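MsStt7d protein (Micromonas, PDB 4IX3) is a state transition kinase homolog whose catalytic domain, present here, has the canonical protein kinase fold and probably phosphorylates proteins using ATP. Local coordinates at residues L10-I21 / M85-D94. Residues are numbered along the deposited sequence; the frame is centred on the assembly and turned at random.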
ATOM      1  N   LEU B  10       7.547  -1.609  25.995  1.00 13.74           N
ATOM      2  CA  LEU B  10       7.477  -0.643  24.905  1.00 13.75           C
ATOM      3  C   LEU B  10       8.864  -0.234  24.454  1.00 12.03           C
ATOM      4  O   LEU B  10       9.735   0.037  25.290  1.00 14.94           O
ATOM      5  CB  LEU B  10       6.709   0.611  25.343  1.00 14.71           C
ATOM      6  CG  LEU B  10       5.238   0.275  25.628  1.00 16.05           C
ATOM      7  CD1 LEU B  10       4.520   1.472  26.228  1.00 20.38           C
ATOM      8  CD2 LEU B  10       4.477  -0.166  24.399  1.00 18.10           C
ATOM      9  N   ARG B  11       9.091  -0.151  23.137  1.00 12.00           N
ATOM     10  CA  ARG B  11      10.401   0.286  22.620  1.00 12.70           C
ATOM     11  C   ARG B  11      10.462   1.815  22.599  1.00 12.31           C
ATOM     12  O   ARG B  11       9.512   2.514  22.221  1.00 13.12           O
ATOM     13  CB  ARG B  11      10.565  -0.330  21.217  1.00 12.63           C
ATOM     14  CG  ARG B  11      10.810  -1.831  21.239  1.00 14.28           C
ATOM     15  CD  ARG B  11      10.592  -2.473  19.878  1.00 16.87           C
ATOM     16  NE  ARG B  11       9.189  -2.497  19.501  1.00 15.23           N
ATOM     17  CZ  ARG B  11       8.723  -3.121  18.424  1.00 15.38           C
ATOM     18  NH1 ARG B  11       9.589  -3.720  17.604  1.00 18.96           N
ATOM     19  NH2 ARG B  11       7.397  -3.180  18.211  1.00 16.71           N
ATOM     20  N   ARG B  12      11.620   2.362  22.988  1.00 12.60           N
ATOM     21  CA  ARG B  12      11.814   3.801  23.065  1.00 12.31           C
ATOM     22  C   ARG B  12      13.243   4.150  22.642  1.00 12.83           C
ATOM     23  O   ARG B  12      14.123   3.307  22.692  1.00 18.49           O
ATOM     24  CB  ARG B  12      11.543   4.313  24.487  1.00 16.08           C
ATOM     25  CG  ARG B  12      10.079   4.156  24.933  1.00 15.20           C
ATOM     26  CD  ARG B  12       9.172   5.058  24.129  1.00 13.06           C
ATOM     27  NE  ARG B  12       7.756   4.761  24.347  1.00 13.26           N
ATOM     28  CZ  ARG B  12       7.009   5.303  25.307  1.00 11.78           C
ATOM     29  NH1 ARG B  12       7.560   6.111  26.233  1.00 15.92           N
ATOM     30  NH2 ARG B  12       5.732   4.983  25.379  1.00 13.84           N
ATOM     31  N   THR B  13      13.440   5.418  22.319  1.00 13.50           N
ATOM     32  CA  THR B  13      14.773   5.963  22.040  1.00 14.23           C
ATOM     33  C   THR B  13      15.033   6.961  23.162  1.00 13.74           C
ATOM     34  O   THR B  13      14.214   7.829  23.406  1.00 15.25           O
ATOM     35  CB  THR B  13      14.731   6.704  20.691  1.00 14.01           C
ATOM     36  OG1 THR B  13      14.688   5.687  19.684  1.00 15.00           O
ATOM     37  CG2 THR B  13      16.012   7.543  20.509  1.00 14.96           C
ATOM     38  N   PRO B  14      16.225   6.892  23.793  1.00 16.05           N
ATOM     39  CA  PRO B  14      16.564   7.847  24.850  1.00 16.92           C
ATOM     40  C   PRO B  14      16.478   9.288  24.365  1.00 19.42           C
ATOM     41  O   PRO B  14      16.964   9.603  23.269  1.00 21.84           O
ATOM     42  CB  PRO B  14      17.993   7.447  25.231  1.00 20.27           C
ATOM     43  CG  PRO B  14      18.025   5.990  24.955  1.00 19.87           C
ATOM     44  CD  PRO B  14      17.202   5.792  23.708  1.00 17.30           C
ATOM     45  N   GLY B  15      15.766  10.130  25.106  1.00 20.28           N
ATOM     46  CA  GLY B  15      15.635  11.527  24.707  1.00 21.21           C
ATOM     47  C   GLY B  15      14.434  11.812  23.818  1.00 20.96           C
ATOM     48  O   GLY B  15      14.197  12.987  23.495  1.00 25.13           O
ATOM     49  N   VAL B  16      13.651  10.783  23.462  1.00 17.27           N
ATOM     50  CA  VAL B  16      12.487  10.985  22.607  1.00 15.30           C
ATOM     51  C   VAL B  16      11.276  10.465  23.394  1.00 16.94           C
ATOM     52  O   VAL B  16      11.071   9.257  23.518  1.00 18.25           O
ATOM     53  CB  VAL B  16      12.620  10.261  21.253  1.00 15.15           C
ATOM     54  CG1 VAL B  16      11.376  10.490  20.397  1.00 18.11           C
ATOM     55  CG2 VAL B  16      13.860  10.794  20.550  1.00 20.51           C
ATOM     56  N   GLU B  17      10.454  11.377  23.907  1.00 17.70           N
ATOM     57  CA  GLU B  17       9.247  11.015  24.656  1.00 17.71           C
ATOM     58  C   GLU B  17       7.999  11.352  23.851  1.00 15.54           C
ATOM     59  O   GLU B  17       7.926  12.401  23.213  1.00 17.15           O
ATOM     60  CB  GLU B  17       9.241  11.749  26.012  1.00 20.29           C
ATOM     61  CG  GLU B  17      10.354  11.222  26.921  1.00 26.25           C
ATOM     62  CD  GLU B  17      10.655  12.106  28.108  1.00 38.15           C
ATOM     63  OE1 GLU B  17      11.852  12.185  28.470  1.00 53.76           O
ATOM     64  OE2 GLU B  17       9.708  12.686  28.690  1.00 49.55           O
ATOM     65  N   PRO B  18       6.976  10.472  23.903  1.00 16.59           N
ATOM     66  CA  PRO B  18       5.759  10.771  23.144  1.00 16.91           C
ATOM     67  C   PRO B  18       5.139  12.139  23.427  1.00 15.98           C
ATOM     68  O   PRO B  18       4.645  12.820  22.498  1.00 17.79           O
ATOM     69  CB  PRO B  18       4.803   9.606  23.474  1.00 19.47           C
ATOM     70  CG  PRO B  18       5.566   8.592  24.259  1.00 21.07           C
ATOM     71  CD  PRO B  18       6.946   9.154  24.573  1.00 18.35           C
ATOM     72  N   LYS B  19       5.205  12.572  24.688  1.00 18.18           N
ATOM     73  CA  LYS B  19       4.646  13.880  25.058  1.00 22.01           C
ATOM     74  C   LYS B  19       5.289  15.057  24.294  1.00 21.22           C
ATOM     75  O   LYS B  19       4.677  16.103  24.117  1.00 24.22           O
ATOM     76  CB  LYS B  19       4.719  14.110  26.577  1.00 22.98           C
ATOM     77  CG  LYS B  19       6.137  14.285  27.105  1.00 24.29           C
ATOM     78  CD  LYS B  19       6.210  14.307  28.636  1.00 34.77           C
ATOM     79  CE  LYS B  19       6.970  15.508  29.169  1.00 45.54           C
ATOM     80  NZ  LYS B  19       8.344  15.682  28.594  1.00 71.46           N
ATOM     81  N   ASP B  20       6.465  14.828  23.715  1.00 18.09           N
ATOM     82  CA  ASP B  20       7.179  15.899  23.020  1.00 18.77           C
ATOM     83  C   ASP B  20       6.923  15.899  21.503  1.00 17.64           C
ATOM     84  O   ASP B  20       7.531  16.661  20.743  1.00 18.31           O
ATOM     85  CB  ASP B  20       8.666  15.837  23.354  1.00 20.51           C
ATOM     86  CG  ASP B  20       8.961  16.323  24.770  1.00 22.33           C
ATOM     87  OD1 ASP B  20       8.252  17.219  25.327  1.00 25.86           O
ATOM     88  OD2 ASP B  20       9.905  15.746  25.328  1.00 26.08           O
ATOM     89  N   ILE B  21       6.023  15.029  21.047  1.00 15.38           N
ATOM     90  CA  ILE B  21       5.774  14.882  19.606  1.00 15.15           C
ATOM     91  C   ILE B  21       4.326  15.311  19.398  1.00 17.00           C
ATOM     92  O   ILE B  21       3.389  14.741  19.986  1.00 18.73           O
ATOM     93  CB  ILE B  21       6.031  13.439  19.102  1.00 14.31           C
ATOM     94  CG1 ILE B  21       7.545  13.135  19.250  1.00 15.30           C
ATOM     95  CG2 ILE B  21       5.618  13.303  17.634  1.00 15.02           C
ATOM     96  CD1 ILE B  21       7.901  11.670  19.214  1.00 16.08           C
ATOM     97  N   MET B  85      15.980   9.538  13.658  1.00 11.83           N
ATOM     98  CA  MET B  85      15.947  10.010  15.052  1.00 11.71           C
ATOM     99  C   MET B  85      15.445   8.943  16.006  1.00 12.46           C
ATOM    100  O   MET B  85      15.493   9.169  17.219  1.00 17.48           O
ATOM    101  CB  MET B  85      15.054  11.253  15.136  1.00 13.23           C
ATOM    102  CG  MET B  85      15.625  12.412  14.314  1.00 16.25           C
ATOM    103  SD  MET B  85      14.588  13.899  14.267  1.00 17.40           S
ATOM    104  CE  MET B  85      14.839  14.624  15.892  1.00 20.92           C
ATOM    105  N   GLY B  86      15.154   7.733  15.537  1.00 12.63           N
ATOM    106  CA  GLY B  86      14.796   6.619  16.414  1.00 13.08           C
ATOM    107  C   GLY B  86      13.342   6.219  16.333  1.00 12.74           C
ATOM    108  O   GLY B  86      12.674   6.455  15.324  1.00 13.09           O
ATOM    109  N   CYS B  87      12.890   5.527  17.364  1.00 12.19           N
ATOM    110  CA  CYS B  87      11.539   5.006  17.397  1.00 11.65           C
ATOM    111  C   CYS B  87      10.778   5.536  18.596  1.00 12.24           C
ATOM    112  O   CYS B  87      11.395   6.035  19.535  1.00 14.75           O
ATOM    113  CB  CYS B  87      11.546   3.477  17.381  1.00 13.27           C
ATOM    114  SG  CYS B  87      12.071   2.737  18.935  1.00 18.00           S
ATOM    115  N   ILE B  88       9.456   5.362  18.579  1.00 10.62           N
ATOM    116  CA  ILE B  88       8.603   5.623  19.753  1.00 11.28           C
ATOM    117  C   ILE B  88       7.482   4.617  19.695  1.00 10.75           C
ATOM    118  O   ILE B  88       6.717   4.634  18.732  1.00 12.08           O
ATOM    119  CB  ILE B  88       7.984   7.064  19.745  1.00 13.05           C
ATOM    120  CG1 ILE B  88       8.984   8.097  19.235  1.00 13.98           C
ATOM    121  CG2 ILE B  88       7.456   7.378  21.166  1.00 15.88           C
ATOM    122  CD1 ILE B  88       8.873   8.414  17.745  1.00 16.63           C
ATOM    123  N   GLU B  89       7.332   3.757  20.686  1.00 10.01           N
ATOM    124  CA  GLU B  89       6.220   2.811  20.721  1.00 10.52           C
ATOM    125  C   GLU B  89       5.219   3.205  21.793  1.00 10.70           C
ATOM    126  O   GLU B  89       5.600   3.386  22.896  1.00 12.21           O
ATOM    127  CB  GLU B  89       6.744   1.409  20.921  1.00 12.75           C
ATOM    128  CG  GLU B  89       5.675   0.343  20.675  1.00 11.43           C
ATOM    129  CD  GLU B  89       6.229  -1.061  20.692  1.00 12.39           C
ATOM    130  OE1 GLU B  89       7.229  -1.332  21.361  1.00 13.26           O
ATOM    131  OE2 GLU B  89       5.663  -1.895  20.006  1.00 17.04           O
ATOM    132  N   LEU B  90       3.952   3.357  21.424  1.00 11.18           N
ATOM    133  CA  LEU B  90       2.930   3.773  22.377  1.00 10.93           C
ATOM    134  C   LEU B  90       1.950   2.641  22.651  1.00 11.30           C
ATOM    135  O   LEU B  90       1.538   1.933  21.731  1.00 10.89           O
ATOM    136  CB  LEU B  90       2.182   5.003  21.859  1.00 13.35           C
ATOM    137  CG  LEU B  90       2.772   6.364  22.233  1.00 15.37           C
ATOM    138  CD1 LEU B  90       3.311   7.074  20.999  1.00 15.99           C
ATOM    139  CD2 LEU B  90       1.736   7.223  22.940  1.00 18.55           C
ATOM    140  N   GLY B  91       1.578   2.469  23.915  1.00 12.46           N
ATOM    141  CA  GLY B  91       0.644   1.396  24.280  1.00 12.06           C
ATOM    142  C   GLY B  91      -0.784   1.845  24.063  1.00 10.57           C
ATOM    143  O   GLY B  91      -1.076   2.878  23.453  1.00 12.14           O
ATOM    144  N   ALA B  92      -1.697   1.017  24.560  1.00 11.54           N
ATOM    145  CA  ALA B  92      -3.143   1.249  24.331  1.00 12.09           C
ATOM    146  C   ALA B  92      -3.678   2.447  25.154  1.00 12.77           C
ATOM    147  O   ALA B  92      -4.218   3.416  24.596  1.00 15.38           O
ATOM    148  CB  ALA B  92      -3.942  -0.021  24.635  1.00 13.48           C
ATOM    149  N   LYS B  93      -3.493   2.440  26.467  1.00 14.12           N
ATOM    150  CA  LYS B  93      -4.098   3.520  27.289  1.00 15.89           C
ATOM    151  C   LYS B  93      -3.384   4.861  27.090  1.00 15.73           C
ATOM    152  O   LYS B  93      -4.014   5.921  27.159  1.00 18.28           O
ATOM    153  CB  LYS B  93      -4.124   3.152  28.780  1.00 17.47           C
ATOM    154  CG  LYS B  93      -5.157   2.094  29.133  1.00 20.03           C
ATOM    155  CD  LYS B  93      -5.446   1.968  30.633  1.00 23.54           C
ATOM    156  CE  LYS B  93      -6.174   3.206  31.104  1.00 30.43           C
ATOM    157  NZ  LYS B  93      -7.642   3.069  30.845  1.00 53.02           N
ATOM    158  N   ASP B  94      -2.091   4.807  26.788  1.00 15.69           N
ATOM    159  CA  ASP B  94      -1.279   5.994  26.530  1.00 16.91           C
ATOM    160  C   ASP B  94      -1.324   6.434  25.054  1.00 16.65           C
ATOM    161  O   ASP B  94      -0.915   7.559  24.734  1.00 19.82           O
ATOM    162  CB  ASP B  94       0.174   5.766  26.982  1.00 16.93           C
ATOM    163  CG  ASP B  94       0.767   4.451  26.478  1.00 19.24           C
ATOM    164  OD1 ASP B  94       0.160   3.398  26.811  1.00 20.82           O
ATOM    165  OD2 ASP B  94       1.866   4.441  25.829  1.00 18.42           O
TER
HETATM  166  O   HOH W   1      11.048   6.849  22.147  1.00 13.67           O
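Two torsions bring the Glu89 carboxylate and the Arg11 guanidinium together: Glu89 swings CG away from its own nitrogen (chi1 -168°) and runs extended to the carboxylate, while the Arg11 chain bends at chi3 (-70°) and turns its guanidinium side-on. Arg11 NE reaches Glu89 OE1 at 2.9 Å and Arg11 NH2 reaches Glu89 OE2 at 2.8 Å, both almost straight and in the guanidinium plane but coming from above the carboxylate. Glu89 OE1 also accepts from Arg11 N (2.8 Å) through its anti lone pair, and Glu89 N returns a bond to Arg11 O. With an alanine at Glu89, the backbone N, NE and NH2 of Arg11 would probably lose their acceptors, leaving Glu64 to hold the guanidinium from NH1. On Glu89 O, Arg12 converges with NE (2.9 Å) and NH2 from one face, while Pro18 CG lies over one face of the Arg12 guanidinium, toward its rim. Thr13 OG1 accepts from Cys87 N (2.9 Å), and a water joins Thr13 N, Val16 O and Cys87 O. Ile88 meets Ile21 tip to tip (CD1 to CD1, 3.7 Å) and crosses Val16. The loop leading to strand 21-23 thus runs beside strand 84-90, which pairs antiparallel with strand 106-112; Glu64 lies on helix 59-76.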